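Long-range contacts in beta-1,4-mannanase (Aplysia kurodai, PDB 3VUP), which hydrolyses beta-1,4-mannan, probably as a digestive-fluid enzyme of the sea hare, with a catalytic domain built as a TIM barrel: residues A[20-25]-A[60-65]; A[64-69]-A[113-118]; A[77-82]-A[134-139]; A[125-130]-A[201-206]. All coordinates share one frame; numbering follows the deposited sequence.

Contact 1. Residues A[20-25]-A[60-65]; sequences GGNLPW and RLWIHI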
loop_
_atom_site.group_PDB
_atom_site.type_symbol
_atom_site.label_atom_id
_atom_site.label_comp_id
_atom_site.label_asym_id
_atom_site.label_seq_id
_atom_site.Cartn_x
_atom_site.Cartn_y
_atom_site.Cartn_z
ATOM N N GLY A 20 -3.557 12.472 -2.581
ATOM C CA GLY A 20 -2.752 12.808 -1.430
ATOM C C GLY A 20 -1.335 12.342 -1.622
ATOM O O GLY A 20 -0.737 12.520 -2.689
ATOM N N GLY A 21 -0.783 11.731 -0.586
ATOM C CA GLY A 21 0.595 11.317 -0.658
ATOM C C GLY A 21 0.984 10.292 0.377
ATOM O O GLY A 21 0.186 9.889 1.232
ATOM N N ASN A 22 2.235 9.868 0.263
ATOM C CA ASN A 22 2.889 8.992 1.217
ATOM C C ASN A 22 3.645 9.840 2.217
ATOM O O ASN A 22 4.504 10.627 1.809
ATOM C CB ASN A 22 3.921 8.126 0.497
ATOM C CG ASN A 22 3.305 7.089 -0.406
ATOM O OD1 ASN A 22 3.183 5.935 -0.020
ATOM N ND2 ASN A 22 2.950 7.482 -1.633
ATOM N N LEU A 23 3.352 9.674 3.503
ATOM C CA LEU A 23 4.044 10.425 4.543
ATOM C C LEU A 23 5.577 10.472 4.357
ATOM O O LEU A 23 6.136 11.560 4.296
ATOM C CB LEU A 23 3.637 9.909 5.927
ATOM C CG LEU A 23 4.234 10.641 7.122
ATOM C CD1 LEU A 23 3.693 12.061 7.189
ATOM C CD2 LEU A 23 3.932 9.881 8.403
ATOM N N PRO A 24 6.260 9.310 4.241
ATOM C CA PRO A 24 5.777 7.926 4.330
ATOM C C PRO A 24 5.967 7.340 5.725
ATOM O O PRO A 24 5.471 6.249 6.007
ATOM C CB PRO A 24 6.657 7.189 3.320
ATOM C CG PRO A 24 7.852 8.061 3.092
ATOM C CD PRO A 24 7.685 9.341 3.861
ATOM N N TRP A 25 6.691 8.076 6.565
ATOM C CA TRP A 25 6.986 7.728 7.946
ATOM C C TRP A 25 7.513 9.012 8.563
ATOM O O TRP A 25 7.786 9.984 7.854
ATOM C CB TRP A 25 8.060 6.626 8.032
ATOM C CG TRP A 25 9.259 6.899 7.192
ATOM C CD1 TRP A 25 10.245 7.820 7.429
ATOM C CD2 TRP A 25 9.577 6.281 5.944
ATOM N NE1 TRP A 25 11.161 7.804 6.404
ATOM C CE2 TRP A 25 10.776 6.865 5.481
ATOM C CE3 TRP A 25 8.971 5.282 5.175
ATOM C CZ2 TRP A 25 11.378 6.481 4.282
ATOM C CZ3 TRP A 25 9.569 4.904 3.981
ATOM C CH2 TRP A 25 10.758 5.508 3.545
ATOM N N ARG A 60 -0.895 7.632 2.783
ATOM C CA ARG A 60 -0.305 6.310 2.959
ATOM C C ARG A 60 0.891 6.482 3.891
ATOM O O ARG A 60 1.674 7.418 3.734
ATOM C CB ARG A 60 0.138 5.748 1.609
ATOM C CG ARG A 60 0.831 4.380 1.681
ATOM C CD ARG A 60 0.936 3.802 0.295
ATOM N NE ARG A 60 1.565 2.490 0.158
ATOM C CZ ARG A 60 2.768 2.265 -0.367
ATOM N NH1 ARG A 60 3.586 3.267 -0.680
ATOM N NH2 ARG A 60 3.163 1.013 -0.562
ATOM N N LEU A 61 1.028 5.600 4.876
ATOM C CA LEU A 61 2.173 5.651 5.784
ATOM C C LEU A 61 2.489 4.240 6.250
ATOM O O LEU A 61 1.622 3.360 6.253
ATOM C CB LEU A 61 1.944 6.601 6.965
ATOM C CG LEU A 61 1.090 6.137 8.148
ATOM C CD1 LEU A 61 1.149 7.177 9.253
ATOM C CD2 LEU A 61 -0.352 5.893 7.745
ATOM N N TRP A 62 3.747 4.022 6.603
ATOM C CA TRP A 62 4.255 2.674 6.783
ATOM C C TRP A 62 4.376 2.323 8.257
ATOM O O TRP A 62 4.802 3.145 9.071
ATOM C CB TRP A 62 5.605 2.522 6.100
ATOM C CG TRP A 62 5.619 2.716 4.603
ATOM C CD1 TRP A 62 4.654 3.254 3.795
ATOM C CD2 TRP A 62 6.708 2.387 3.755
ATOM N NE1 TRP A 62 5.078 3.251 2.482
ATOM C CE2 TRP A 62 6.346 2.726 2.437
ATOM C CE3 TRP A 62 7.959 1.811 3.983
ATOM C CZ2 TRP A 62 7.209 2.525 1.351
ATOM C CZ3 TRP A 62 8.804 1.611 2.924
ATOM C CH2 TRP A 62 8.433 1.974 1.619
ATOM N N ILE A 63 4.011 1.082 8.580
ATOM C CA ILE A 63 3.860 0.642 9.961
ATOM C C ILE A 63 4.995 -0.290 10.399
ATOM O O ILE A 63 5.979 0.180 10.961
ATOM C CB ILE A 63 2.466 -0.005 10.205
ATOM C CG1 ILE A 63 1.339 0.873 9.617
ATOM C CG2 ILE A 63 2.261 -0.272 11.685
ATOM C CD1 ILE A 63 1.271 2.282 10.162
ATOM N N HIS A 64 4.882 -1.598 10.150
ATOM C CA HIS A 64 5.902 -2.534 10.643
ATOM C C HIS A 64 7.206 -2.440 9.853
ATOM O O HIS A 64 8.302 -2.558 10.417
ATOM C CB HIS A 64 5.446 -3.997 10.573
ATOM C CG HIS A 64 4.101 -4.292 11.175
ATOM N ND1 HIS A 64 3.698 -3.846 12.417
ATOM C CD2 HIS A 64 3.101 -5.081 10.717
ATOM C CE1 HIS A 64 2.490 -4.318 12.678
ATOM N NE2 HIS A 64 2.109 -5.077 11.667
ATOM N N ILE A 65 7.069 -2.295 8.534
ATOM C CA ILE A 65 8.178 -2.222 7.585
ATOM C C ILE A 65 8.866 -3.587 7.492
ATOM O O ILE A 65 8.381 -4.455 6.763
ATOM C CB ILE A 65 9.094 -1.002 7.835
ATOM C CG1 ILE A 65 8.207 0.251 7.931
ATOM C CG2 ILE A 65 10.094 -0.854 6.717
ATOM C CD1 ILE A 65 8.941 1.562 7.841
#
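With CG of Arg-60 anti to the backbone N (chi1 177°) and the chain extended as far as NE, the guanidinium runs alongside Asn-22, whose CG lies anti to the carbonyl carbon. NH1 of Arg-60 donates to OD1 of Asn-22 at 2.8 Å, nearly straight at 166°, with the oxygen close to the guanidinium plane while the amide plane stands almost perpendicular to it. A long cationic chain suits this buried place because NE of Arg-60 is salt-bridged to Asp-158 and NH1 to Glu-293. ND2 of Asn-22 is used too, by Gly-292 O and Ser-321 O. Strands 18-22 and 58-65 are the first two parallel strands of the TIM barrel, joined through helix 36-53 as a beta-alpha-beta unit, and Arg-60 N to Gly-21 O (2.9 Å) and Leu-23 N to Arg-60 O (2.8 Å) bond them. Past the strand end, a cis peptide precedes Pro-24, whose O accepts Trp-62 N at 2.9 Å. Trp-25 turns its edge onto the face of Trp-62, CZ3 of Trp-25 to CE3 of Trp-62, 3.5 Å, a T-shaped pair with planes 69° apart. Tris bound beside Trp-62, probably from the crystallisation liquor, is consistent with a pocket at this barrel end.

Contact 2. Residues A[64-69]-A[113-118]; sequences HIQGET and AAVNQD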
loop_
_atom_site.group_PDB
_atom_site.type_symbol
_atom_site.label_atom_id
_atom_site.label_comp_id
_atom_site.label_asym_id
_atom_site.label_seq_id
_atom_site.Cartn_x
_atom_site.Cartn_y
_atom_site.Cartn_z
ATOM N N HIS A 64 4.882 -1.598 10.150
ATOM C CA HIS A 64 5.902 -2.534 10.643
ATOM C C HIS A 64 7.206 -2.440 9.853
ATOM O O HIS A 64 8.302 -2.558 10.417
ATOM C CB HIS A 64 5.446 -3.997 10.573
ATOM C CG HIS A 64 4.101 -4.292 11.175
ATOM N ND1 HIS A 64 3.698 -3.846 12.417
ATOM C CD2 HIS A 64 3.101 -5.081 10.717
ATOM C CE1 HIS A 64 2.490 -4.318 12.678
ATOM N NE2 HIS A 64 2.109 -5.077 11.667
ATOM N N ILE A 65 7.069 -2.295 8.534
ATOM C CA ILE A 65 8.178 -2.222 7.585
ATOM C C ILE A 65 8.866 -3.587 7.492
ATOM O O ILE A 65 8.381 -4.455 6.763
ATOM C CB ILE A 65 9.094 -1.002 7.835
ATOM C CG1 ILE A 65 8.207 0.251 7.931
ATOM C CG2 ILE A 65 10.094 -0.854 6.717
ATOM C CD1 ILE A 65 8.941 1.562 7.841
ATOM N N GLN A 66 9.948 -3.811 8.234
ATOM C CA GLN A 66 10.524 -5.154 8.283
ATOM C C GLN A 66 10.622 -5.693 9.710
ATOM O O GLN A 66 11.434 -6.563 10.007
ATOM C CB GLN A 66 11.859 -5.215 7.533
ATOM C CG GLN A 66 11.657 -4.860 6.067
ATOM C CD GLN A 66 12.860 -5.098 5.182
ATOM O OE1 GLN A 66 14.002 -4.799 5.554
ATOM N NE2 GLN A 66 12.609 -5.614 3.975
ATOM N N GLY A 67 9.753 -5.201 10.584
ATOM C CA GLY A 67 9.667 -5.715 11.937
ATOM C C GLY A 67 10.684 -5.140 12.900
ATOM O O GLY A 67 10.995 -5.766 13.910
ATOM N N GLU A 68 11.183 -3.946 12.593
ATOM C CA GLU A 68 12.168 -3.282 13.446
ATOM C C GLU A 68 11.669 -3.090 14.880
ATOM O O GLU A 68 12.419 -3.311 15.839
ATOM C CB GLU A 68 12.560 -1.936 12.845
ATOM C CG GLU A 68 13.461 -2.001 11.616
ATOM C CD GLU A 68 12.762 -2.307 10.294
ATOM O OE1 GLU A 68 13.497 -2.322 9.284
ATOM O OE2 GLU A 68 11.525 -2.530 10.245
ATOM N N THR A 69 10.411 -2.670 15.024
ATOM C CA THR A 69 9.832 -2.462 16.352
ATOM C C THR A 69 8.445 -3.065 16.554
ATOM O O THR A 69 8.101 -3.427 17.668
ATOM C CB THR A 69 9.806 -0.980 16.776
ATOM O OG1 THR A 69 8.977 -0.232 15.883
ATOM C CG2 THR A 69 11.201 -0.397 16.792
ATOM N N ALA A 113 9.256 -4.685 1.184
ATOM C CA ALA A 113 10.266 -5.526 0.547
ATOM C C ALA A 113 11.158 -4.751 -0.435
ATOM O O ALA A 113 11.882 -5.359 -1.225
ATOM C CB ALA A 113 9.617 -6.717 -0.153
ATOM N N ALA A 114 11.129 -3.417 -0.378
ATOM C CA ALA A 114 11.949 -2.601 -1.290
ATOM C C ALA A 114 13.410 -2.467 -0.866
ATOM O O ALA A 114 14.231 -1.948 -1.626
ATOM C CB ALA A 114 11.338 -1.225 -1.473
ATOM N N VAL A 115 13.709 -2.885 0.362
ATOM C CA VAL A 115 15.073 -2.970 0.862
ATOM C C VAL A 115 15.234 -4.343 1.493
ATOM O O VAL A 115 14.249 -5.023 1.759
ATOM C CB VAL A 115 15.399 -1.864 1.896
ATOM C CG1 VAL A 115 15.323 -0.489 1.247
ATOM C CG2 VAL A 115 14.482 -1.961 3.116
ATOM N N ASN A 116 16.479 -4.749 1.710
ATOM C CA ASN A 116 16.792 -6.047 2.285
ATOM C C ASN A 116 17.558 -5.784 3.577
ATOM O O ASN A 116 18.788 -5.898 3.620
ATOM C CB ASN A 116 17.626 -6.848 1.284
ATOM C CG ASN A 116 17.814 -8.310 1.676
ATOM O OD1 ASN A 116 17.532 -8.723 2.797
ATOM N ND2 ASN A 116 18.303 -9.101 0.728
ATOM N N GLN A 117 16.815 -5.427 4.631
ATOM C CA GLN A 117 17.376 -5.030 5.932
ATOM C C GLN A 117 16.763 -5.814 7.094
ATOM O O GLN A 117 16.931 -5.453 8.258
ATOM C CB GLN A 117 17.110 -3.547 6.188
ATOM C CG GLN A 117 17.645 -2.626 5.123
ATOM C CD GLN A 117 17.156 -1.204 5.290
ATOM O OE1 GLN A 117 16.467 -0.879 6.259
ATOM N NE2 GLN A 117 17.520 -0.344 4.348
ATOM N N ASP A 118 16.036 -6.872 6.766
ATOM C CA ASP A 118 15.255 -7.643 7.731
ATOM C C ASP A 118 16.087 -8.211 8.895
ATOM O O ASP A 118 16.373 -9.397 8.908
ATOM C CB ASP A 118 14.540 -8.760 6.949
ATOM C CG ASP A 118 13.702 -9.690 7.820
ATOM O OD1 ASP A 118 13.423 -10.813 7.346
ATOM O OD2 ASP A 118 13.322 -9.323 8.949
HETATM O O HOH W 1 16.092 -1.675 9.206
HETATM O O HOH W 2 14.829 -4.799 10.173
#
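This is a polar contact between two loops, in which one side-chain amide, that of Gln-66, reaches into the backbone of 113-118. The first loop leaves barrel strand 58-65 and the second follows the neighbouring strand 105-112. Extended beyond CG, Gln-66 carries its amide between the peptides of the second loop. OE1 of Gln-66 accepts the N-H of Gln-117 at 3.0 Å, in the carbonyl plane and on a lone pair, though the bond is bent to 141°. On the other branch, NE2 of Gln-66 donates a hydrogen bond to Val-115 O at 2.8 Å, approaching from above that carbonyl plane; Asn-112 O is a second acceptor for the same nitrogen. Glutamine suits the place because it offers both a donor and an acceptor, and the two together fix the rotation of its amide.

Glu-68 braces the first loop, its OE2 accepting the backbone N of Gln-66 (2.9 Å) through the syn lone pair. OE1 of Glu-68 accepts a hydrogen bond from a water (2.7 Å) that also donates to OE1 of Gln-117 (3.1 Å) in the conformer described. Asp-118, likewise in one of two conformers, hydrogen-bonds to the backbone N atoms of Leu-123 and Asp-124, where helix 122-128 begins. Such ties join successive beta-alpha loops at the C-terminal end of a TIM barrel, the end that carries the active site in this fold.

Contact 3. Residues A[77-82]-A[134-139]; sequences GFVTGP and QSYIDK. With SO4 (sulfate ion), chain H.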
loop_
_atom_site.group_PDB
_atom_site.type_symbol
_atom_site.label_atom_id
_atom_site.label_comp_id
_atom_site.label_asym_id
_atom_site.label_seq_id
_atom_site.Cartn_x
_atom_site.Cartn_y
_atom_site.Cartn_z
ATOM N N GLY A 77 11.402 -16.071 16.216
ATOM C CA GLY A 77 10.762 -15.457 15.065
ATOM C C GLY A 77 9.250 -15.588 15.018
ATOM O O GLY A 77 8.623 -15.252 14.008
ATOM N N PHE A 78 8.655 -16.074 16.103
ATOM C CA PHE A 78 7.200 -16.081 16.217
ATOM C C PHE A 78 6.746 -14.766 16.818
ATOM O O PHE A 78 7.450 -14.168 17.626
ATOM C CB PHE A 78 6.717 -17.248 17.076
ATOM C CG PHE A 78 6.911 -18.585 16.428
ATOM C CD1 PHE A 78 5.876 -19.196 15.741
ATOM C CD2 PHE A 78 8.136 -19.225 16.489
ATOM C CE1 PHE A 78 6.057 -20.424 15.136
ATOM C CE2 PHE A 78 8.323 -20.454 15.885
ATOM C CZ PHE A 78 7.282 -21.052 15.208
ATOM N N VAL A 79 5.565 -14.310 16.419
ATOM C CA VAL A 79 5.029 -13.054 16.921
ATOM C C VAL A 79 4.319 -13.263 18.257
ATOM O O VAL A 79 3.530 -14.199 18.406
ATOM C CB VAL A 79 4.090 -12.418 15.878
ATOM C CG1 VAL A 79 3.367 -11.211 16.451
ATOM C CG2 VAL A 79 4.887 -12.044 14.641
ATOM N N THR A 80 4.614 -12.393 19.225
ATOM C CA THR A 80 4.012 -12.488 20.552
ATOM C C THR A 80 2.857 -11.526 20.781
ATOM O O THR A 80 2.026 -11.753 21.658
ATOM C CB THR A 80 5.053 -12.265 21.671
ATOM O OG1 THR A 80 5.599 -10.942 21.574
ATOM C CG2 THR A 80 6.169 -13.282 21.564
ATOM N N GLY A 81 2.813 -10.451 20.005
ATOM C CA GLY A 81 1.790 -9.439 20.183
ATOM C C GLY A 81 2.054 -8.265 19.264
ATOM O O GLY A 81 3.037 -8.263 18.521
ATOM N N PRO A 82 1.181 -7.253 19.306
ATOM C CA PRO A 82 1.320 -6.093 18.418
ATOM C C PRO A 82 2.571 -5.266 18.710
ATOM O O PRO A 82 3.123 -4.631 17.810
ATOM C CB PRO A 82 0.043 -5.282 18.693
ATOM C CG PRO A 82 -0.915 -6.266 19.272
ATOM C CD PRO A 82 -0.074 -7.208 20.078
ATOM N N GLN A 134 1.013 -17.514 10.880
ATOM C CA GLN A 134 -0.213 -17.624 11.664
ATOM C C GLN A 134 -0.097 -16.906 13.011
ATOM O O GLN A 134 -1.072 -16.318 13.484
ATOM C CB GLN A 134 -0.643 -19.081 11.854
ATOM C CG GLN A 134 -2.095 -19.226 12.322
ATOM C CD GLN A 134 -3.113 -18.632 11.348
ATOM O OE1 GLN A 134 -3.000 -18.791 10.129
ATOM N NE2 GLN A 134 -4.115 -17.947 11.888
ATOM N N SER A 135 1.086 -16.940 13.624
ATOM C CA SER A 135 1.290 -16.202 14.873
ATOM C C SER A 135 1.174 -14.691 14.674
ATOM O O SER A 135 0.612 -14.000 15.519
ATOM C CB SER A 135 2.602 -16.589 15.582
ATOM O OG SER A 135 3.755 -16.052 14.959
ATOM N N TYR A 136 1.685 -14.173 13.559
ATOM C CA TYR A 136 1.487 -12.757 13.258
ATOM C C TYR A 136 -0.002 -12.439 13.153
ATOM O O TYR A 136 -0.499 -11.459 13.729
ATOM C CB TYR A 136 2.205 -12.325 11.961
ATOM C CG TYR A 136 1.802 -10.921 11.574
ATOM C CD1 TYR A 136 2.091 -9.852 12.415
ATOM C CD2 TYR A 136 1.081 -10.663 10.408
ATOM C CE1 TYR A 136 1.694 -8.565 12.108
ATOM C CE2 TYR A 136 0.686 -9.372 10.088
ATOM C CZ TYR A 136 0.994 -8.330 10.942
ATOM O OH TYR A 136 0.572 -7.058 10.621
ATOM N N ILE A 137 -0.711 -13.271 12.404
ATOM C CA ILE A 137 -2.126 -13.053 12.174
ATOM C C ILE A 137 -2.922 -13.087 13.476
ATOM O O ILE A 137 -3.727 -12.192 13.747
ATOM C CB ILE A 137 -2.637 -14.062 11.154
ATOM C CG1 ILE A 137 -2.076 -13.696 9.772
ATOM C CG2 ILE A 137 -4.162 -14.104 11.151
ATOM C CD1 ILE A 137 -2.332 -14.721 8.712
ATOM N N ASP A 138 -2.668 -14.096 14.301
ATOM C CA ASP A 138 -3.455 -14.281 15.512
ATOM C C ASP A 138 -3.063 -13.336 16.646
ATOM O O ASP A 138 -3.921 -12.839 17.371
ATOM C CB ASP A 138 -3.390 -15.736 15.974
ATOM C CG ASP A 138 -4.130 -16.673 15.044
ATOM O OD1 ASP A 138 -4.969 -16.190 14.257
ATOM O OD2 ASP A 138 -3.885 -17.896 15.109
ATOM N N LYS A 139 -1.769 -13.078 16.793
ATOM C CA LYS A 139 -1.283 -12.303 17.932
ATOM C C LYS A 139 -1.155 -10.800 17.678
ATOM O O LYS A 139 -1.099 -10.019 18.632
ATOM C CB LYS A 139 0.055 -12.856 18.431
ATOM C CG LYS A 139 -0.029 -14.244 19.032
ATOM C CD LYS A 139 -0.657 -14.194 20.419
ATOM C CE LYS A 139 -0.468 -15.497 21.179
ATOM N NZ LYS A 139 -0.670 -15.304 22.646
HETATM S S SO4 H . -7.801 -18.352 10.351
HETATM O O1 SO4 H . -6.390 -18.186 10.691
HETATM O O2 SO4 H . -7.947 -18.807 8.962
HETATM O O3 SO4 H . -8.414 -19.336 11.237
HETATM O O4 SO4 H . -8.484 -17.069 10.522
HETATM O O HOH W 3 1.955 -14.365 22.869
#
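Val-79 and Ser-135 join a short strand of a two-stranded antiparallel sheet to a helix of the TIM barrel. Residues 79-81 pair with strand 72-73 in the excursion after barrel strand 58-65, and run nearly parallel to helix segment 134-139, their short axes 7.2 Å apart and 7° from alignment.

The one direct hydrogen bond across the contact runs from Val-79 N to Ser-135 OG, 2.9 Å long and close to straight at 163°. OG sits between the backbone N and the carbonyl carbon (chi1 75°), where it also bonds to Lys-132 O, one turn back in the helix. Serine suits the place: its small hydroxyl can meet a strand N-H while remaining bonded to its own helix. An alanine here would remove OG and is likely to leave the N-H of Val-79 without its acceptor. NE2 of Gln-134 donates to O1 of a sulfate (2.6 Å), probably from the crystallisation liquor, which Lys-142 and Lys-251 also bind.

Apolar packing centres on Val-79, whose branched side chain rests against the start of Tyr-136: CG2 of Val-79 lies 3.8 Å from CB of Tyr-136, at the edge of the ring. The phenol continues inward, and its OH is hydrogen-bonded to His-64 NE2.

At the exposed side the aliphatic part of Lys-139 folds along the strand, CG coming 3.6 Å from Val-79 O. Gly-81 offers a CA-H to Lys-139 O. The lysine end leads away, and a water 2.8 Å from Lys-139 NZ donates in turn to Thr-80 O at 2.9 Å.

Contact 4. Residues A[125-130]-A[201-206]; sequences GLIKDQ and LRFLNW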
loop_
_atom_site.group_PDB
_atom_site.type_symbol
_atom_site.label_atom_id
_atom_site.label_comp_id
_atom_site.label_asym_id
_atom_site.label_seq_id
_atom_site.Cartn_x
_atom_site.Cartn_y
_atom_site.Cartn_z
ATOM N N GLY A 125 10.823 -14.997 7.969
ATOM C CA GLY A 125 10.140 -16.121 8.587
ATOM C C GLY A 125 8.635 -16.112 8.383
ATOM O O GLY A 125 8.012 -17.171 8.262
ATOM N N LEU A 126 8.035 -14.925 8.356
ATOM C CA LEU A 126 6.603 -14.830 8.102
ATOM C C LEU A 126 6.261 -15.219 6.668
ATOM O O LEU A 126 5.191 -15.770 6.399
ATOM C CB LEU A 126 6.096 -13.417 8.376
ATOM C CG LEU A 126 6.299 -12.878 9.787
ATOM C CD1 LEU A 126 5.621 -11.522 9.896
ATOM C CD2 LEU A 126 5.754 -13.841 10.834
ATOM N N ILE A 127 7.167 -14.920 5.742
ATOM C CA ILE A 127 6.951 -15.258 4.340
ATOM C C ILE A 127 7.151 -16.753 4.090
ATOM O O ILE A 127 6.396 -17.375 3.336
ATOM C CB ILE A 127 7.875 -14.429 3.428
ATOM C CG1 ILE A 127 7.509 -12.944 3.532
ATOM C CG2 ILE A 127 7.789 -14.903 1.985
ATOM C CD1 ILE A 127 8.542 -12.010 2.924
ATOM N N LYS A 128 8.154 -17.335 4.739
ATOM C CA LYS A 128 8.519 -18.713 4.448
ATOM C C LYS A 128 7.838 -19.772 5.323
ATOM O O LYS A 128 7.646 -20.898 4.868
ATOM C CB LYS A 128 10.042 -18.886 4.493
ATOM C CG LYS A 128 10.768 -18.157 3.376
ATOM C CD LYS A 128 12.267 -18.403 3.427
ATOM C CE LYS A 128 12.971 -17.689 2.281
ATOM N NZ LYS A 128 14.444 -17.592 2.484
ATOM N N ASP A 129 7.479 -19.410 6.556
ATOM C CA ASP A 129 7.023 -20.365 7.569
ATOM C C ASP A 129 5.562 -20.088 7.921
ATOM O O ASP A 129 5.231 -19.039 8.478
ATOM C CB ASP A 129 7.927 -20.251 8.810
ATOM C CG ASP A 129 7.628 -21.296 9.886
ATOM O OD1 ASP A 129 8.600 -21.831 10.461
ATOM O OD2 ASP A 129 6.448 -21.565 10.187
ATOM N N GLN A 130 4.691 -21.036 7.587
ATOM C CA GLN A 130 3.254 -20.881 7.809
ATOM C C GLN A 130 2.888 -20.715 9.280
ATOM O O GLN A 130 1.952 -19.991 9.616
ATOM C CB GLN A 130 2.486 -22.070 7.221
ATOM C CG GLN A 130 2.524 -22.165 5.704
ATOM C CD GLN A 130 1.581 -23.232 5.164
ATOM O OE1 GLN A 130 1.366 -23.335 3.956
ATOM N NE2 GLN A 130 1.013 -24.027 6.060
ATOM N N LEU A 201 2.382 -15.084 -2.222
ATOM C CA LEU A 201 0.940 -15.053 -2.425
ATOM C C LEU A 201 0.188 -15.642 -1.233
ATOM O O LEU A 201 -0.895 -15.163 -0.893
ATOM C CB LEU A 201 0.541 -15.702 -3.749
ATOM C CG LEU A 201 1.025 -14.974 -5.001
ATOM C CD1 LEU A 201 0.720 -15.817 -6.228
ATOM C CD2 LEU A 201 0.399 -13.584 -5.103
ATOM N N ARG A 202 0.739 -16.674 -0.599
ATOM C CA ARG A 202 0.140 -17.181 0.625
ATOM C C ARG A 202 0.171 -16.097 1.700
ATOM O O ARG A 202 -0.820 -15.859 2.387
ATOM C CB ARG A 202 0.865 -18.430 1.120
ATOM C CG ARG A 202 0.367 -18.890 2.479
ATOM C CD ARG A 202 1.132 -20.098 3.007
ATOM N NE ARG A 202 2.532 -19.795 3.294
ATOM C CZ ARG A 202 3.552 -20.249 2.576
ATOM N NH1 ARG A 202 3.336 -21.025 1.522
ATOM N NH2 ARG A 202 4.791 -19.921 2.912
ATOM N N PHE A 203 1.321 -15.451 1.843
ATOM C CA PHE A 203 1.526 -14.368 2.804
ATOM C C PHE A 203 0.465 -13.287 2.630
ATOM O O PHE A 203 -0.139 -12.834 3.604
ATOM C CB PHE A 203 2.952 -13.841 2.580
ATOM C CG PHE A 203 3.354 -12.640 3.405
ATOM C CD1 PHE A 203 3.779 -12.776 4.720
ATOM C CD2 PHE A 203 3.430 -11.391 2.814
ATOM C CE1 PHE A 203 4.211 -11.669 5.447
ATOM C CE2 PHE A 203 3.853 -10.287 3.531
ATOM C CZ PHE A 203 4.248 -10.423 4.844
ATOM N N LEU A 204 0.228 -12.900 1.382
ATOM C CA LEU A 204 -0.771 -11.886 1.082
ATOM C C LEU A 204 -2.206 -12.395 1.278
ATOM O O LEU A 204 -3.027 -11.730 1.910
ATOM C CB LEU A 204 -0.557 -11.347 -0.334
ATOM C CG LEU A 204 0.789 -10.650 -0.589
ATOM C CD1 LEU A 204 0.994 -10.399 -2.077
ATOM C CD2 LEU A 204 0.895 -9.347 0.187
ATOM N N ASN A 205 -2.498 -13.579 0.752
ATOM C CA ASN A 205 -3.837 -14.160 0.868
ATOM C C ASN A 205 -4.255 -14.311 2.324
ATOM O O ASN A 205 -5.372 -13.949 2.696
ATOM C CB ASN A 205 -3.867 -15.515 0.152
ATOM C CG ASN A 205 -5.183 -16.266 0.323
ATOM O OD1 ASN A 205 -5.240 -17.301 0.986
ATOM N ND2 ASN A 205 -6.244 -15.759 -0.291
ATOM N N TRP A 206 -3.370 -14.851 3.157
ATOM C CA TRP A 206 -3.755 -15.101 4.544
ATOM C C TRP A 206 -4.008 -13.801 5.298
ATOM O O TRP A 206 -4.938 -13.710 6.097
ATOM C CB TRP A 206 -2.711 -15.948 5.267
ATOM C CG TRP A 206 -2.703 -17.400 4.861
ATOM C CD1 TRP A 206 -3.311 -17.969 3.768
ATOM C CD2 TRP A 206 -2.060 -18.471 5.562
ATOM N NE1 TRP A 206 -3.075 -19.324 3.751
ATOM C CE2 TRP A 206 -2.308 -19.657 4.837
ATOM C CE3 TRP A 206 -1.289 -18.540 6.726
ATOM C CZ2 TRP A 206 -1.812 -20.897 5.243
ATOM C CZ3 TRP A 206 -0.798 -19.767 7.123
ATOM C CH2 TRP A 206 -1.065 -20.931 6.386
HETATM O O HOH W 4 4.132 -18.343 5.527
HETATM O O HOH W 5 3.639 -16.977 3.820
#
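Ile-127 lays CG1 over one face of the Phe-203 ring, 4.0 Å from the centroid and 13° off the ring normal, a CH-pi contact. The phenyl reaches it because CG of Phe-203 stands anti to the backbone N (chi1 176°), directing the ring toward helix 122-128. CB of Leu-126 meets CE1 of Phe-203 at 3.9 Å, while Leu-126 O lies near the ring plane at its edge. A flat, wholly apolar ring suits this buried place, for the side chain also touches Leu-133 and Met-160 and the ring meets that of Trp-111. With a serine in place of Phe-203, the facing side of Ile-127 would probably lose its aromatic partner and a gap would open between the helices.

Helix 197-214, which comes after strand 157-161, belongs to the outer layer of the TIM barrel. Packed on it, helix 122-128 is a short extra helix in the connection that follows strand 105-112, ahead of the longer helix 130-147.

The polar part centres on Arg-202, described here in one of its two conformers, whose charge pairs with Asp-199. NE of Arg-202 donates to a water at 3.1 Å, and that water donates to Leu-126 O at 2.9 Å, giving the carbonyl near the helix end a bridged partner. NH2 of Arg-202 lies 3.0 Å from Ile-127 O.

Gln-130 packs by its aliphatic part. In this conformer of Arg-202, CG of Gln-130 lies over one guanidinium face, 3.4 Å from NE of Arg-202, and CD of Gln-130 is 3.7 Å from CH2 of Trp-206; the long flexible chain thus bridges charge and indole. Trp-206 also receives Lys-251 in a cation-pi contact and donates a hydrogen bond from NE1 to Gly-249 O.

Contact 1 lies nearest the middle of the chain, about 8 Å from its centre, and the centres of the others lie farther out, at 14 to 21 Å. It shares strand 58-65 with contact 2, whose first segment begins on His-64 and Ile-65; their centres are 13 Å apart. Contact 3, about 16 Å from contact 2 between centres, touches that corner where Tyr-136 meets His-64. Contacts 3 and 4 (centres 12 Å apart) pack together: Ile-137 of helix 130-147 packs on Trp-206 of helix 197-214, and Tyr-136 on Leu-126 of helix 122-128. Along the chain contacts 2 and 3 alternate, as do 3 and 4, so neighbouring beta-alpha units are interlocked from barrel strands to outer helices.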